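Local coordinates for putative 4-hydroxybenzoyl-CoA thioesterase (Geobacillus stearothermophilus, PDB 2OIW), which probably hydrolyses acyl-CoA thioesters, as a hot-dog-fold relative of 4-hydroxybenzoyl-CoA thioesterase, at residues Gln65-Gly77 and Leu86-Val98. Numbering follows the deposited sequence. Where two conformers were deposited one is given.
Sequences QMYYGQDVTVYTG and LTIYEEIHQNGVV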
loop_
_atom_site.group_PDB
_atom_site.type_symbol
_atom_site.label_atom_id
_atom_site.label_comp_id
_atom_site.label_asym_id
_atom_site.label_seq_id
_atom_site.Cartn_x
_atom_site.Cartn_y
_atom_site.Cartn_z
ATOM N N GLN A 65 -5.036 17.209 9.166
ATOM C CA GLN A 65 -5.060 16.427 7.938
ATOM C C GLN A 65 -3.967 16.878 6.978
ATOM O O GLN A 65 -3.508 18.039 6.997
ATOM C CB GLN A 65 -6.420 16.516 7.257
ATOM C CG GLN A 65 -7.582 16.006 8.118
ATOM C CD GLN A 65 -7.618 14.481 8.290
ATOM O OE1 GLN A 65 -6.788 13.747 7.747
ATOM N NE2 GLN A 65 -8.594 14.005 9.054
HETATM N N MSE A 66 -3.540 15.945 6.148
HETATM C CA MSE A 66 -2.585 16.276 5.119
HETATM C C MSE A 66 -3.165 16.013 3.736
HETATM O O MSE A 66 -4.179 15.319 3.588
HETATM C CB MSE A 66 -1.280 15.518 5.350
HETATM C CG MSE A 66 -0.481 16.072 6.530
HETATM SE SE MSE A 66 1.093 14.939 6.915
HETATM C CE MSE A 66 0.118 13.437 7.794
ATOM N N TYR A 67 -2.516 16.591 2.741
ATOM C CA TYR A 67 -3.058 16.673 1.390
ATOM C C TYR A 67 -2.056 16.221 0.349
ATOM O O TYR A 67 -0.866 16.488 0.481
ATOM C CB TYR A 67 -3.513 18.126 1.111
ATOM C CG TYR A 67 -4.634 18.475 2.059
ATOM C CD1 TYR A 67 -5.893 17.877 1.898
ATOM C CD2 TYR A 67 -4.419 19.288 3.176
ATOM C CE1 TYR A 67 -6.933 18.128 2.782
ATOM C CE2 TYR A 67 -5.463 19.573 4.068
ATOM C CZ TYR A 67 -6.721 18.966 3.865
ATOM O OH TYR A 67 -7.787 19.177 4.726
ATOM N N TYR A 68 -2.543 15.557 -0.692
ATOM C CA TYR A 68 -1.731 15.376 -1.887
ATOM C C TYR A 68 -1.440 16.759 -2.499
ATOM O O TYR A 68 -2.322 17.596 -2.506
ATOM C CB TYR A 68 -2.506 14.502 -2.899
ATOM C CG TYR A 68 -1.880 14.428 -4.267
ATOM C CD1 TYR A 68 -0.636 13.841 -4.438
ATOM C CD2 TYR A 68 -2.546 14.931 -5.395
ATOM C CE1 TYR A 68 -0.058 13.766 -5.684
ATOM C CE2 TYR A 68 -1.978 14.853 -6.642
ATOM C CZ TYR A 68 -0.720 14.292 -6.775
ATOM O OH TYR A 68 -0.147 14.210 -8.006
ATOM N N GLY A 69 -0.229 16.987 -3.019
ATOM C CA GLY A 69 0.078 18.224 -3.780
ATOM C C GLY A 69 1.103 19.159 -3.156
ATOM O O GLY A 69 1.571 20.108 -3.794
ATOM N N GLN A 70 1.427 18.891 -1.889
ATOM C CA GLN A 70 2.414 19.635 -1.116
ATOM C C GLN A 70 3.325 18.595 -0.468
ATOM O O GLN A 70 2.841 17.565 0.025
ATOM C CB GLN A 70 1.734 20.442 0.001
ATOM C CG GLN A 70 0.667 21.444 -0.425
ATOM C CD GLN A 70 -0.183 21.949 0.753
ATOM O OE1 GLN A 70 -1.223 21.362 1.105
ATOM N NE2 GLN A 70 0.279 23.021 1.380
ATOM N N ASP A 71 4.633 18.859 -0.435
ATOM C CA ASP A 71 5.583 17.936 0.217
ATOM C C ASP A 71 5.343 17.861 1.727
ATOM O O ASP A 71 4.716 18.736 2.309
ATOM C CB ASP A 71 7.036 18.334 -0.095
ATOM C CG ASP A 71 7.434 17.931 -1.504
ATOM O OD1 ASP A 71 6.652 17.189 -2.162
ATOM O OD2 ASP A 71 8.523 18.336 -1.944
ATOM N N VAL A 72 5.816 16.790 2.340
ATOM C CA VAL A 72 5.755 16.634 3.795
ATOM C C VAL A 72 7.161 16.328 4.253
ATOM O O VAL A 72 7.988 15.866 3.452
ATOM C CB VAL A 72 4.821 15.486 4.232
ATOM C CG1 VAL A 72 3.392 15.723 3.699
ATOM C CG2 VAL A 72 5.379 14.120 3.818
ATOM N N THR A 73 7.437 16.642 5.513
ATOM C CA THR A 73 8.729 16.367 6.115
ATOM C C THR A 73 8.547 15.539 7.359
ATOM O O THR A 73 7.783 15.904 8.258
ATOM C CB THR A 73 9.487 17.660 6.484
ATOM O OG1 THR A 73 9.522 18.507 5.336
ATOM C CG2 THR A 73 10.898 17.349 6.910
ATOM N N VAL A 74 9.282 14.431 7.389
ATOM C CA VAL A 74 9.328 13.531 8.531
ATOM C C VAL A 74 10.569 13.839 9.334
ATOM O O VAL A 74 11.680 13.881 8.791
ATOM C CB VAL A 74 9.306 12.057 8.063
ATOM C CG1 VAL A 74 9.110 11.089 9.266
ATOM C CG2 VAL A 74 8.165 11.879 7.004
ATOM N N TYR A 75 10.355 14.106 10.623
ATOM C CA TYR A 75 11.427 14.262 11.603
ATOM C C TYR A 75 11.423 13.051 12.505
ATOM O O TYR A 75 10.394 12.704 13.089
ATOM C CB TYR A 75 11.204 15.497 12.442
ATOM C CG TYR A 75 11.164 16.759 11.626
ATOM C CD1 TYR A 75 12.348 17.449 11.321
ATOM C CD2 TYR A 75 9.960 17.278 11.172
ATOM C CE1 TYR A 75 12.327 18.620 10.586
ATOM C CE2 TYR A 75 9.932 18.454 10.411
ATOM C CZ TYR A 75 11.118 19.113 10.140
ATOM O OH TYR A 75 11.109 20.250 9.400
ATOM N N THR A 76 12.589 12.441 12.650
ATOM C CA THR A 76 12.706 11.171 13.342
ATOM C C THR A 76 13.884 11.264 14.290
ATOM O O THR A 76 14.995 11.574 13.875
ATOM C CB THR A 76 12.884 10.009 12.341
ATOM O OG1 THR A 76 11.827 10.055 11.354
ATOM C CG2 THR A 76 12.838 8.666 13.091
ATOM N N GLY A 77 13.618 11.033 15.570
ATOM C CA GLY A 77 14.653 11.137 16.587
ATOM C C GLY A 77 14.555 9.965 17.533
ATOM O O GLY A 77 13.599 9.177 17.469
ATOM N N LEU A 86 14.976 0.465 21.248
ATOM C CA LEU A 86 15.040 1.903 21.209
ATOM C C LEU A 86 13.651 2.425 20.941
ATOM O O LEU A 86 12.839 1.758 20.316
ATOM C CB LEU A 86 16.099 2.395 20.193
ATOM C CG LEU A 86 15.848 2.566 18.699
ATOM C CD1 LEU A 86 17.196 2.648 17.952
ATOM C CD2 LEU A 86 15.041 1.436 18.131
ATOM N N THR A 87 13.359 3.584 21.501
ATOM C CA THR A 87 12.044 4.193 21.384
ATOM C C THR A 87 12.282 5.444 20.564
ATOM O O THR A 87 13.063 6.349 20.965
ATOM C CB THR A 87 11.474 4.528 22.753
ATOM O OG1 THR A 87 11.440 3.328 23.544
ATOM C CG2 THR A 87 10.086 5.126 22.634
ATOM N N ILE A 88 11.607 5.473 19.420
ATOM C CA ILE A 88 11.703 6.551 18.479
ATOM C C ILE A 88 10.576 7.558 18.708
ATOM O O ILE A 88 9.421 7.172 18.917
ATOM C CB ILE A 88 11.584 5.965 17.070
ATOM C CG1 ILE A 88 12.815 5.103 16.724
ATOM C CG2 ILE A 88 11.294 7.035 16.046
ATOM C CD1 ILE A 88 12.578 4.223 15.512
ATOM N N TYR A 89 10.913 8.843 18.666
ATOM C CA TYR A 89 9.910 9.881 18.591
ATOM C C TYR A 89 9.932 10.458 17.167
ATOM O O TYR A 89 11.003 10.663 16.609
ATOM C CB TYR A 89 10.119 10.980 19.653
ATOM C CG TYR A 89 9.058 12.039 19.548
ATOM C CD1 TYR A 89 7.760 11.784 19.965
ATOM C CD2 TYR A 89 9.338 13.273 18.965
ATOM C CE1 TYR A 89 6.764 12.746 19.833
ATOM C CE2 TYR A 89 8.372 14.220 18.826
ATOM C CZ TYR A 89 7.087 13.962 19.261
ATOM O OH TYR A 89 6.121 14.924 19.111
ATOM N N GLU A 90 8.768 10.718 16.585
ATOM C CA GLU A 90 8.707 11.129 15.174
ATOM C C GLU A 90 7.519 12.041 14.904
ATOM O O GLU A 90 6.468 11.942 15.580
ATOM C CB GLU A 90 8.691 9.885 14.248
ATOM C CG GLU A 90 7.708 8.798 14.731
ATOM C CD GLU A 90 8.124 7.362 14.418
ATOM O OE1 GLU A 90 9.072 7.139 13.607
ATOM O OE2 GLU A 90 7.470 6.440 14.991
ATOM N N GLU A 91 7.678 12.931 13.926
ATOM C CA GLU A 91 6.620 13.872 13.576
ATOM C C GLU A 91 6.559 14.025 12.063
ATOM O O GLU A 91 7.576 13.916 11.391
ATOM C CB GLU A 91 6.894 15.251 14.194
ATOM C CG GLU A 91 6.710 15.335 15.673
ATOM C CD GLU A 91 6.896 16.734 16.208
ATOM O OE1 GLU A 91 7.256 17.642 15.413
ATOM O OE2 GLU A 91 6.706 16.920 17.436
ATOM N N ILE A 92 5.365 14.260 11.536
ATOM C CA ILE A 92 5.227 14.639 10.128
ATOM C C ILE A 92 4.629 16.031 10.034
ATOM O O ILE A 92 3.623 16.321 10.684
ATOM C CB ILE A 92 4.382 13.623 9.322
ATOM C CG1 ILE A 92 4.961 12.218 9.459
ATOM C CG2 ILE A 92 4.362 13.999 7.864
ATOM C CD1 ILE A 92 4.111 11.175 8.815
ATOM N N HIS A 93 5.289 16.893 9.250
ATOM C CA HIS A 93 4.870 18.260 9.023
ATOM C C HIS A 93 4.475 18.458 7.546
ATOM O O HIS A 93 4.985 17.781 6.639
ATOM C CB HIS A 93 5.994 19.260 9.356
ATOM C CG HIS A 93 6.435 19.257 10.790
ATOM N ND1 HIS A 93 6.954 20.374 11.404
ATOM C CD2 HIS A 93 6.457 18.273 11.726
ATOM C CE1 HIS A 93 7.271 20.087 12.657
ATOM N NE2 HIS A 93 6.980 18.816 12.877
ATOM N N GLN A 94 3.567 19.398 7.321
ATOM C CA GLN A 94 3.209 19.840 5.969
ATOM C C GLN A 94 2.904 21.327 6.077
ATOM O O GLN A 94 2.274 21.758 7.047
ATOM C CB GLN A 94 2.013 19.071 5.408
ATOM C CG GLN A 94 1.647 19.434 3.940
ATOM C CD GLN A 94 0.589 18.506 3.332
ATOM O OE1 GLN A 94 -0.552 18.446 3.797
ATOM N NE2 GLN A 94 0.967 17.782 2.276
ATOM N N ASN A 95 3.378 22.119 5.115
ATOM C CA ASN A 95 3.131 23.567 5.160
ATOM C C ASN A 95 3.598 24.192 6.476
ATOM O O ASN A 95 2.976 25.117 6.992
ATOM C CB ASN A 95 1.636 23.855 4.944
ATOM C CG ASN A 95 1.381 25.291 4.489
ATOM O OD1 ASN A 95 2.154 25.853 3.688
ATOM N ND2 ASN A 95 0.320 25.907 5.021
ATOM N N GLY A 96 4.666 23.637 7.038
ATOM C CA GLY A 96 5.234 24.135 8.287
ATOM C C GLY A 96 4.356 23.938 9.514
ATOM O O GLY A 96 4.495 24.658 10.470
ATOM N N VAL A 97 3.454 22.959 9.486
ATOM C CA VAL A 97 2.544 22.674 10.606
ATOM C C VAL A 97 2.712 21.176 10.976
ATOM O O VAL A 97 2.797 20.322 10.081
ATOM C CB VAL A 97 1.044 22.975 10.201
ATOM C CG1 VAL A 97 0.060 22.588 11.298
ATOM C CG2 VAL A 97 0.828 24.456 9.855
ATOM N N VAL A 98 2.786 20.859 12.270
ATOM C CA VAL A 98 2.823 19.455 12.689
ATOM C C VAL A 98 1.448 18.832 12.421
ATOM O O VAL A 98 0.426 19.368 12.840
ATOM C CB VAL A 98 3.258 19.270 14.168
ATOM C CG1 VAL A 98 2.304 19.930 15.112
ATOM C CG2 VAL A 98 3.385 17.795 14.554
HETATM O O HOH W 1 -1.873 19.845 5.768
HETATM O O HOH W 2 5.003 21.085 3.127
HETATM O O HOH W 3 9.943 8.390 11.545
#
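Val72-Gly77 pairs with Tyr89-Gln94 as an antiparallel beta hairpin in the curved sheet of the hot-dog fold, whose inner surface packs on helix 27-34. Paired backbone bonds join Thr73 with His93, Tyr75 with Glu91 and Gly77 with Tyr89, the last with Gly77 N 2.8 Å from Tyr89 O. At the far end Gln94, its CG anti to the backbone N (chi1 -176°) and the chain extended beyond, reaches into the Tyr67-Gln70 type II turn. Gln94 OE1 receives Tyr67 N in the carbonyl plane (2.9 Å) and a water shared with Gln65 O. Gln94 NE2 gives one hydrogen to Tyr67 O on a lone pair (2.9 Å) and the other to Gln70 O, which it meets from above that carbonyl's plane. Shortened to an alanine, this position would probably leave Tyr67 N and the carbonyls of Tyr67 and Gln70 without their mate, and the turn freer to shift. On the helix-facing side, Ile92 CG2 meets the selenium of Met66 at 3.5 Å, while CG1 lies beside Val74 CG2; Trp30 and Phe31 cover Ile92. Across the sheet, Glu91 links Tyr89 to His93: Glu91 OE2 accepts from Tyr89 OH, and Glu91 OE1 from His93 NE2 at 2.8 Å, in the imidazole plane. That bond fixes the ring's turn, and Tyr75 stands edge-to-face on it, Tyr75 CE2 over the imidazole centre, 3.6 Å from His93 CG.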